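SusD superfamily protein (PDB 3HDX) probably binds polysaccharide at the outer membrane of Bacteroides thetaiotaomicron, as a SusD-family partner in carbohydrate uptake. Local coordinates at residues 303-311 and 418-426; 36-44 and 54-62. All coordinates share one frame; numbering follows the deposited sequence. Where two conformers were deposited one is given.

Interaction 1: 303-311 and 418-426. With EDO (1,2-ethanediol), chain G; EDO (1,2-ethanediol), chain E.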
loop_
_atom_site.group_PDB
_atom_site.type_symbol
_atom_site.label_atom_id
_atom_site.label_comp_id
_atom_site.label_asym_id
_atom_site.label_seq_id
_atom_site.Cartn_x
_atom_site.Cartn_y
_atom_site.Cartn_z
ATOM N N ILE A 303 -2.617 -5.542 21.961
ATOM C CA ILE A 303 -2.053 -4.551 21.025
ATOM C C ILE A 303 -2.196 -3.122 21.495
ATOM O O ILE A 303 -1.247 -2.343 21.376
ATOM C CB ILE A 303 -2.706 -4.703 19.625
ATOM C CG1 ILE A 303 -2.329 -6.091 19.045
ATOM C CG2 ILE A 303 -2.218 -3.580 18.691
ATOM C CD1 ILE A 303 -3.105 -6.507 17.815
ATOM N N PHE A 304 -3.395 -2.791 21.998
ATOM C CA PHE A 304 -3.700 -1.458 22.515
ATOM C C PHE A 304 -3.570 -1.566 24.019
ATOM O O PHE A 304 -4.414 -2.188 24.670
ATOM C CB PHE A 304 -5.098 -1.037 22.088
ATOM C CG PHE A 304 -5.246 -0.886 20.611
ATOM C CD1 PHE A 304 -4.895 0.320 19.988
ATOM C CD2 PHE A 304 -5.754 -1.924 19.821
ATOM C CE1 PHE A 304 -5.032 0.493 18.644
ATOM C CE2 PHE A 304 -5.860 -1.767 18.447
ATOM C CZ PHE A 304 -5.531 -0.525 17.854
ATOM N N THR A 305 -2.511 -0.937 24.536
ATOM C CA THR A 305 -2.107 -1.074 25.930
ATOM C C THR A 305 -2.527 0.083 26.817
ATOM O O THR A 305 -2.329 0.010 28.028
ATOM C CB THR A 305 -0.568 -1.211 26.019
ATOM O OG1 THR A 305 0.085 -0.028 25.491
ATOM C CG2 THR A 305 -0.092 -2.449 25.167
ATOM N N ASN A 306 -3.097 1.119 26.224
ATOM C CA ASN A 306 -3.436 2.348 26.944
ATOM C C ASN A 306 -4.863 2.711 26.606
ATOM O O ASN A 306 -5.178 2.926 25.432
ATOM C CB ASN A 306 -2.435 3.440 26.505
ATOM C CG ASN A 306 -2.598 4.755 27.235
ATOM O OD1 ASN A 306 -3.653 5.099 27.717
ATOM N ND2 ASN A 306 -1.533 5.554 27.216
ATOM N N PHE A 307 -5.729 2.824 27.627
ATOM C CA PHE A 307 -7.132 3.170 27.354
ATOM C C PHE A 307 -7.379 4.549 26.750
ATOM O O PHE A 307 -8.462 4.785 26.215
ATOM C CB PHE A 307 -8.082 2.843 28.517
ATOM C CG PHE A 307 -7.938 3.699 29.768
ATOM C CD1 PHE A 307 -8.209 5.069 29.782
ATOM C CD2 PHE A 307 -7.530 3.092 30.933
ATOM C CE1 PHE A 307 -8.109 5.780 30.961
ATOM C CE2 PHE A 307 -7.448 3.798 32.121
ATOM C CZ PHE A 307 -7.705 5.153 32.121
ATOM N N ASP A 308 -6.381 5.431 26.825
ATOM C CA ASP A 308 -6.468 6.731 26.170
ATOM C C ASP A 308 -6.205 6.704 24.671
ATOM O O ASP A 308 -6.373 7.726 24.031
ATOM C CB ASP A 308 -5.567 7.734 26.880
ATOM C CG ASP A 308 -6.074 8.049 28.298
ATOM O OD1 ASP A 308 -7.331 8.175 28.554
ATOM O OD2 ASP A 308 -5.242 8.030 29.173
ATOM N N ASP A 309 -5.786 5.545 24.130
ATOM C CA ASP A 309 -5.572 5.387 22.685
ATOM C C ASP A 309 -6.891 5.662 21.953
ATOM O O ASP A 309 -7.878 4.917 22.131
ATOM C CB ASP A 309 -5.031 4.008 22.392
ATOM C CG ASP A 309 -4.452 3.892 21.007
ATOM O OD1 ASP A 309 -5.102 4.334 20.028
ATOM O OD2 ASP A 309 -3.309 3.394 20.923
ATOM N N LEU A 310 -6.900 6.737 21.153
ATOM C CA LEU A 310 -8.127 7.116 20.430
ATOM C C LEU A 310 -8.612 6.073 19.438
ATOM O O LEU A 310 -9.787 6.058 19.087
ATOM C CB LEU A 310 -7.983 8.468 19.706
ATOM C CG LEU A 310 -7.796 9.693 20.611
ATOM C CD1 LEU A 310 -7.520 10.944 19.815
ATOM C CD2 LEU A 310 -9.057 9.875 21.489
ATOM N N ARG A 311 -7.730 5.208 18.958
ATOM C CA ARG A 311 -8.144 4.160 18.022
ATOM C C ARG A 311 -8.974 3.063 18.707
ATOM O O ARG A 311 -9.841 2.471 18.066
ATOM C CB ARG A 311 -6.896 3.544 17.371
ATOM C CG ARG A 311 -6.097 4.571 16.508
ATOM C CD ARG A 311 -4.672 4.224 16.251
ATOM N NE ARG A 311 -3.848 4.273 17.477
ATOM C CZ ARG A 311 -2.529 4.526 17.523
ATOM N NH1 ARG A 311 -1.833 4.837 16.432
ATOM N NH2 ARG A 311 -1.891 4.478 18.680
ATOM N N GLU A 418 5.139 -1.297 16.846
ATOM C CA GLU A 418 3.835 -1.422 17.510
ATOM C C GLU A 418 2.951 -0.229 17.167
ATOM O O GLU A 418 1.748 -0.379 17.055
ATOM C CB GLU A 418 3.983 -1.538 19.032
ATOM C CG GLU A 418 4.672 -2.808 19.459
ATOM C CD GLU A 418 4.032 -4.090 18.925
ATOM O OE1 GLU A 418 2.810 -4.205 18.990
ATOM O OE2 GLU A 418 4.787 -4.983 18.446
ATOM N N GLU A 419 3.550 0.960 17.040
ATOM C CA GLU A 419 2.767 2.136 16.628
ATOM C C GLU A 419 2.238 1.960 15.194
ATOM O O GLU A 419 1.085 2.311 14.884
ATOM C CB GLU A 419 3.531 3.445 16.821
ATOM C CG GLU A 419 2.596 4.690 16.748
ATOM C CD GLU A 419 1.561 4.770 17.857
ATOM O OE1 GLU A 419 1.755 4.199 18.955
ATOM O OE2 GLU A 419 0.551 5.468 17.640
ATOM N N ARG A 420 3.082 1.468 14.291
ATOM C CA ARG A 420 2.603 1.146 12.944
ATOM C C ARG A 420 1.462 0.099 12.983
ATOM O O ARG A 420 0.502 0.157 12.208
ATOM C CB ARG A 420 3.757 0.615 12.090
ATOM C CG ARG A 420 4.802 1.642 11.769
ATOM C CD ARG A 420 5.915 1.140 10.830
ATOM N NE ARG A 420 5.410 0.782 9.491
ATOM C CZ ARG A 420 5.218 1.629 8.488
ATOM N NH1 ARG A 420 5.603 2.914 8.546
ATOM N NH2 ARG A 420 4.700 1.169 7.364
ATOM N N ARG A 421 1.635 -0.899 13.844
ATOM C CA ARG A 421 0.656 -1.982 14.002
ATOM C C ARG A 421 -0.707 -1.384 14.347
ATOM O O ARG A 421 -1.706 -1.802 13.804
ATOM C CB ARG A 421 1.108 -2.926 15.087
ATOM C CG ARG A 421 0.292 -4.198 15.302
ATOM C CD ARG A 421 0.922 -4.962 16.442
ATOM N NE ARG A 421 0.404 -6.336 16.583
ATOM C CZ ARG A 421 0.788 -7.171 17.536
ATOM N NH1 ARG A 421 1.685 -6.815 18.449
ATOM N NH2 ARG A 421 0.308 -8.421 17.547
ATOM N N ARG A 422 -0.706 -0.433 15.275
ATOM C CA ARG A 422 -1.914 0.268 15.649
ATOM C C ARG A 422 -2.444 1.232 14.578
ATOM O O ARG A 422 -3.616 1.191 14.204
ATOM C CB ARG A 422 -1.705 1.008 16.982
ATOM C CG ARG A 422 -1.523 0.089 18.154
ATOM C CD ARG A 422 -1.462 0.826 19.451
ATOM N NE ARG A 422 -0.186 1.497 19.627
ATOM C CZ ARG A 422 0.880 1.019 20.277
ATOM N NH1 ARG A 422 0.872 -0.170 20.856
ATOM N NH2 ARG A 422 1.968 1.766 20.354
ATOM N N GLU A 423 -1.572 2.102 14.103
ATOM C CA GLU A 423 -1.986 3.161 13.204
ATOM C C GLU A 423 -2.415 2.711 11.848
ATOM O O GLU A 423 -3.416 3.202 11.341
ATOM C CB GLU A 423 -0.841 4.196 13.078
ATOM C CG GLU A 423 -1.171 5.403 12.237
ATOM C CD GLU A 423 -2.371 6.220 12.759
ATOM O OE1 GLU A 423 -2.622 6.181 13.980
ATOM O OE2 GLU A 423 -2.995 6.947 11.925
ATOM N N LEU A 424 -1.704 1.739 11.298
ATOM C CA LEU A 424 -1.926 1.303 9.932
ATOM C C LEU A 424 -2.730 0.006 9.836
ATOM O O LEU A 424 -2.820 -0.615 8.752
ATOM C CB LEU A 424 -0.571 1.186 9.200
ATOM C CG LEU A 424 0.333 2.435 9.240
ATOM C CD1 LEU A 424 1.751 2.150 8.698
ATOM C CD2 LEU A 424 -0.315 3.576 8.448
HETATM N N MSE A 425 -3.366 -0.393 10.929
HETATM C CA MSE A 425 -4.166 -1.627 10.967
HETATM C C MSE A 425 -5.235 -1.591 9.857
HETATM O O MSE A 425 -5.973 -0.615 9.730
HETATM C CB MSE A 425 -4.798 -1.765 12.357
HETATM C CG MSE A 425 -5.526 -3.095 12.590
HETATM SE SE MSE A 425 -6.063 -3.298 14.430
HETATM C CE MSE A 425 -4.403 -3.684 15.299
ATOM N N GLY A 426 -5.277 -2.647 9.055
ATOM C CA GLY A 426 -6.203 -2.717 7.959
ATOM C C GLY A 426 -5.835 -1.969 6.675
ATOM O O GLY A 426 -6.653 -1.911 5.724
HETATM C C1 EDO G . 2.114 4.265 26.881
HETATM O O1 EDO G . 1.124 4.704 25.924
HETATM C C2 EDO G . 1.521 4.047 28.262
HETATM O O2 EDO G . 0.492 3.047 28.223
HETATM C C1 EDO E . 5.799 -7.736 16.805
HETATM O O1 EDO E . 4.759 -6.803 16.451
HETATM C C2 EDO E . 5.234 -8.877 17.611
HETATM O O2 EDO E . 4.276 -9.564 16.804
HETATM O O HOH W 1 1.489 -3.506 21.215
#

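Interaction 2: 36-44 and 54-62. With EDO (1,2-ethanediol), chain H.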
loop_
_atom_site.group_PDB
_atom_site.type_symbol
_atom_site.label_atom_id
_atom_site.label_comp_id
_atom_site.label_asym_id
_atom_site.label_seq_id
_atom_site.Cartn_x
_atom_site.Cartn_y
_atom_site.Cartn_z
ATOM N N TRP A 36 -5.127 -6.680 1.192
ATOM C CA TRP A 36 -5.371 -7.049 2.589
ATOM C C TRP A 36 -4.962 -8.471 2.879
ATOM O O TRP A 36 -4.473 -8.759 3.971
ATOM C CB TRP A 36 -6.828 -6.739 2.974
ATOM C CG TRP A 36 -7.134 -5.316 2.620
ATOM C CD1 TRP A 36 -6.810 -4.196 3.328
ATOM C CD2 TRP A 36 -7.705 -4.866 1.383
ATOM N NE1 TRP A 36 -7.168 -3.072 2.621
ATOM C CE2 TRP A 36 -7.711 -3.454 1.424
ATOM C CE3 TRP A 36 -8.205 -5.520 0.231
ATOM C CZ2 TRP A 36 -8.202 -2.682 0.361
ATOM C CZ3 TRP A 36 -8.685 -4.750 -0.828
ATOM C CH2 TRP A 36 -8.657 -3.342 -0.759
ATOM N N ILE A 37 -5.204 -9.369 1.913
ATOM C CA ILE A 37 -4.828 -10.776 2.045
ATOM C C ILE A 37 -3.309 -10.884 2.201
ATOM O O ILE A 37 -2.800 -11.542 3.129
ATOM C CB ILE A 37 -5.302 -11.597 0.799
ATOM C CG1 ILE A 37 -6.839 -11.743 0.778
ATOM C CG2 ILE A 37 -4.578 -12.942 0.727
ATOM C CD1 ILE A 37 -7.445 -12.500 1.886
ATOM N N CYS A 38 -2.582 -10.173 1.336
ATOM C CA CYS A 38 -1.122 -10.213 1.360
ATOM C C CYS A 38 -0.486 -9.338 2.430
ATOM O O CYS A 38 0.631 -9.666 2.874
ATOM C CB CYS A 38 -0.537 -9.852 -0.026
ATOM S SG CYS A 38 -1.044 -10.949 -1.337
ATOM N N GLY A 39 -1.150 -8.230 2.789
ATOM C CA GLY A 39 -0.596 -7.233 3.692
ATOM C C GLY A 39 -1.040 -7.232 5.135
ATOM O O GLY A 39 -0.281 -6.844 5.994
ATOM N N ASP A 40 -2.294 -7.595 5.386
ATOM C CA ASP A 40 -2.873 -7.607 6.725
ATOM C C ASP A 40 -3.095 -9.003 7.294
ATOM O O ASP A 40 -2.856 -9.245 8.473
ATOM C CB ASP A 40 -4.227 -6.880 6.767
ATOM C CG ASP A 40 -4.089 -5.397 6.765
ATOM O OD1 ASP A 40 -3.574 -4.834 7.738
ATOM O OD2 ASP A 40 -4.503 -4.773 5.798
ATOM N N LEU A 41 -3.563 -9.925 6.451
ATOM C CA LEU A 41 -3.995 -11.241 6.961
ATOM C C LEU A 41 -2.849 -12.177 7.300
ATOM O O LEU A 41 -2.900 -12.895 8.318
ATOM C CB LEU A 41 -4.992 -11.875 5.982
ATOM C CG LEU A 41 -5.652 -13.214 6.385
ATOM C CD1 LEU A 41 -6.461 -13.055 7.678
ATOM C CD2 LEU A 41 -6.548 -13.656 5.213
ATOM N N ARG A 42 -1.837 -12.197 6.442
ATOM C CA ARG A 42 -0.664 -13.081 6.547
ATOM C C ARG A 42 0.128 -12.800 7.826
ATOM O O ARG A 42 0.720 -11.737 7.987
ATOM C CB ARG A 42 0.198 -12.926 5.308
ATOM C CG ARG A 42 1.254 -13.952 5.155
ATOM C CD ARG A 42 2.020 -13.728 3.901
ATOM N NE ARG A 42 2.990 -14.789 3.671
ATOM C CZ ARG A 42 3.970 -14.712 2.773
ATOM N NH1 ARG A 42 4.073 -13.641 1.962
ATOM N NH2 ARG A 42 4.838 -15.713 2.679
ATOM N N LYS A 43 0.122 -13.775 8.735
ATOM C CA LYS A 43 0.712 -13.653 10.073
ATOM C C LYS A 43 0.266 -12.363 10.796
ATOM O O LYS A 43 0.984 -11.809 11.635
ATOM C CB LYS A 43 2.235 -13.789 10.025
ATOM C CG LYS A 43 2.747 -15.116 9.477
ATOM C CD LYS A 43 2.276 -16.333 10.279
ATOM C CE LYS A 43 2.731 -16.305 11.726
ATOM N NZ LYS A 43 2.194 -17.448 12.537
ATOM N N GLY A 44 -0.984 -11.967 10.526
ATOM C CA GLY A 44 -1.511 -10.733 11.028
ATOM C C GLY A 44 -2.228 -10.856 12.340
ATOM O O GLY A 44 -2.128 -11.871 13.039
ATOM N N LEU A 54 -8.827 -18.489 4.103
ATOM C CA LEU A 54 -8.294 -17.284 4.807
ATOM C C LEU A 54 -7.383 -17.712 5.952
ATOM O O LEU A 54 -6.337 -17.122 6.161
ATOM C CB LEU A 54 -9.449 -16.424 5.307
ATOM C CG LEU A 54 -10.410 -15.809 4.287
ATOM C CD1 LEU A 54 -11.491 -14.971 4.971
ATOM C CD2 LEU A 54 -9.672 -14.942 3.250
ATOM N N GLN A 55 -7.736 -18.798 6.656
ATOM C CA GLN A 55 -6.905 -19.262 7.753
ATOM C C GLN A 55 -5.520 -19.705 7.220
ATOM O O GLN A 55 -4.485 -19.518 7.911
ATOM C CB GLN A 55 -7.597 -20.400 8.549
ATOM C CG GLN A 55 -6.825 -20.782 9.798
ATOM C CD GLN A 55 -6.758 -19.629 10.770
ATOM O OE1 GLN A 55 -7.755 -19.278 11.407
ATOM N NE2 GLN A 55 -5.578 -18.978 10.838
ATOM N N ALA A 56 -5.502 -20.333 6.020
ATOM C CA ALA A 56 -4.227 -20.755 5.413
ATOM C C ALA A 56 -3.317 -19.546 5.125
ATOM O O ALA A 56 -2.123 -19.588 5.392
ATOM C CB ALA A 56 -4.436 -21.598 4.171
ATOM N N VAL A 57 -3.911 -18.454 4.631
ATOM C CA VAL A 57 -3.126 -17.223 4.433
ATOM C C VAL A 57 -2.549 -16.752 5.780
ATOM O O VAL A 57 -1.349 -16.466 5.913
ATOM C CB VAL A 57 -3.961 -16.105 3.813
ATOM C CG1 VAL A 57 -3.139 -14.803 3.705
ATOM C CG2 VAL A 57 -4.555 -16.549 2.439
ATOM N N SER A 58 -3.418 -16.646 6.782
ATOM C CA SER A 58 -3.020 -16.192 8.095
ATOM C C SER A 58 -1.872 -17.025 8.683
ATOM O O SER A 58 -0.928 -16.479 9.275
ATOM C CB SER A 58 -4.230 -16.147 9.030
ATOM O OG SER A 58 -3.856 -15.706 10.324
ATOM N N ASP A 59 -1.927 -18.341 8.471
ATOM C CA ASP A 59 -0.878 -19.241 8.931
ATOM C C ASP A 59 0.342 -19.341 8.046
ATOM O O ASP A 59 1.275 -20.058 8.404
ATOM C CB ASP A 59 -1.448 -20.669 9.054
ATOM C CG ASP A 59 -2.524 -20.820 10.122
ATOM O OD1 ASP A 59 -2.575 -20.040 11.089
ATOM O OD2 ASP A 59 -3.281 -21.826 10.009
ATOM N N ASN A 60 0.386 -18.621 6.920
ATOM C CA ASN A 60 1.485 -18.753 5.952
ATOM C C ASN A 60 1.598 -20.167 5.340
ATOM O O ASN A 60 2.706 -20.597 4.990
ATOM C CB ASN A 60 2.843 -18.307 6.528
ATOM C CG ASN A 60 3.871 -18.018 5.430
ATOM O OD1 ASN A 60 3.498 -17.482 4.393
ATOM N ND2 ASN A 60 5.145 -18.437 5.627
ATOM N N GLU A 61 0.448 -20.857 5.206
ATOM C CA GLU A 61 0.376 -22.198 4.604
ATOM C C GLU A 61 -0.086 -21.988 3.166
ATOM O O GLU A 61 -1.181 -22.400 2.768
ATOM C CB GLU A 61 -0.601 -23.080 5.385
ATOM C CG GLU A 61 -0.123 -23.447 6.763
ATOM C CD GLU A 61 0.958 -24.521 6.742
ATOM O OE1 GLU A 61 1.248 -25.039 5.637
ATOM O OE2 GLU A 61 1.496 -24.841 7.832
ATOM N N LEU A 62 0.789 -21.338 2.373
ATOM C CA LEU A 62 0.409 -20.880 1.041
ATOM C C LEU A 62 0.360 -21.927 -0.082
ATOM O O LEU A 62 -0.076 -21.609 -1.186
ATOM C CB LEU A 62 1.290 -19.687 0.640
ATOM C CG LEU A 62 1.412 -18.525 1.633
ATOM C CD1 LEU A 62 2.242 -17.410 0.973
ATOM C CD2 LEU A 62 0.050 -18.008 2.116
HETATM C C1 EDO H . -4.658 -13.541 15.608
HETATM O O1 EDO H . -3.314 -13.105 15.417
HETATM C C2 EDO H . -4.636 -15.047 15.788
HETATM O O2 EDO H . -4.155 -15.624 14.563
HETATM O O HOH W 2 2.269 -20.118 11.032
HETATM O O HOH W 3 -0.992 -18.293 12.724
HETATM O O HOH W 4 -2.101 -14.603 12.077
#

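Interaction 1: 303-311 and 418-426
R311 and R422 lie at the centre of a buried salt-bridge network with D309, E419 and E423, by which the loop after helix 297-303 is fastened to the last turns of helix 409-423 in this SusD-family fold. R311 spreads its guanidinium over three acids. Side-on, NE and NH2 take one oxygen each of D309, and D309 OD1 also accepts from the backbone N of R311 in an Asx turn. End-on, NH1 and NH2 converge on E419 OE2 from one face of that carboxylate, at 2.7 Å for NH1; NH1 reaches E423 OE1 as well, on its anti lone pair. E423 is itself paired through OE2 with R394 and R362. A methionine in place of R311 would probably leave D309 without its two-nitrogen partner and the nearby carboxylate of E419, still held by R422, without the cation that bridges the two.

The two arginines come as close as 3.6 Å (R311 NH2 to R422 NE), their like charges probably offset by the acids around them, and R422 CB sits over the centre of the R311 guanidinium. R422 NH2 binds E419 OE1, the other oxygen of that carboxylate, and also pairs with E415.

Apolar contacts continue the interface. The aliphatic part of R422 runs past F304 in the opposite direction, with CD 3.5 Å from F304 CD1. I303 and M425, a selenomethionine, meet tip to tip, while M425 SE lies at the edge of the F304 ring in a Met-aromatic contact. I303 CG1 rests on the guanidinium face of R421, whose charge is shared by E418 and D45.

With its chain bent at chi3 (-75°), R422 directs NH1 to the carbonyl of I303, a 3.1 Å bond from NH1 to O that lies in the guanidinium plane and nearly along the C=O axis.

Interaction 2: 36-44 and 54-62
With CG trans to the backbone N (chi1 -168°) and the chain extended as far as NE, R42 reaches across to N60, whose own chi1 of -162° brings the amide to meet it. NE and NH2 both close on N60 OD1, each at 2.8 Å, side-on and from the same face of the amide; NE stands above the carbonyl plane, whereas NH2 is only tilted from it. L62 CD1 lies over one face of the guanidinium, 3.5 Å from R42 NH2. N60 ND2 is held in turn by the carbonyl of G455, so both ends of the amide are fixed.

Beside these groups the two backbone segments come close. K43 N donates to S58 O at 3.0 Å, and CA-H...O contacts run from S58 CA to L41 O and from R42 CA to V57 O.

Deeper in, I37 and L41 pack on L54 and V57. I37 CD1 touches L54 CD2 at 3.6 Å, and V57 CG1 lies against both I37 CG2 and the carbonyl O of I37. L41 CD2 touches both L54 CD2 and V57 CB, close to the carbonyl of L54.

The axes of helices 36-41 and 54-58 cross at -52°, 10.0 Å apart at closest approach. This is a helix-helix packing whose polar end lies at a Schellman motif, where N60 adopts positive phi and terminates helix 52-58.

How the interactions relate
From the N terminus, interaction 2 comes first: helix 34-41 leads through a short connection containing strand 47-48 into helix 52-58, and the contact closes this local loop. Interaction 1 opens much later and spans 106 intervening residues, joining the loop after helix 297-303 to the end of helix 409-423. The two are therefore in series, neither nesting nor crossing. In space they meet even so, although their centres lie 20 Å apart: G426 N makes a probable, weak hydrogen bond to D40 OD1, and G426 O packs against W36 CD1. The end of helix 409-423 and the turn that follows it thus connect helices 34-41 and 52-58 to the loop at 303-311.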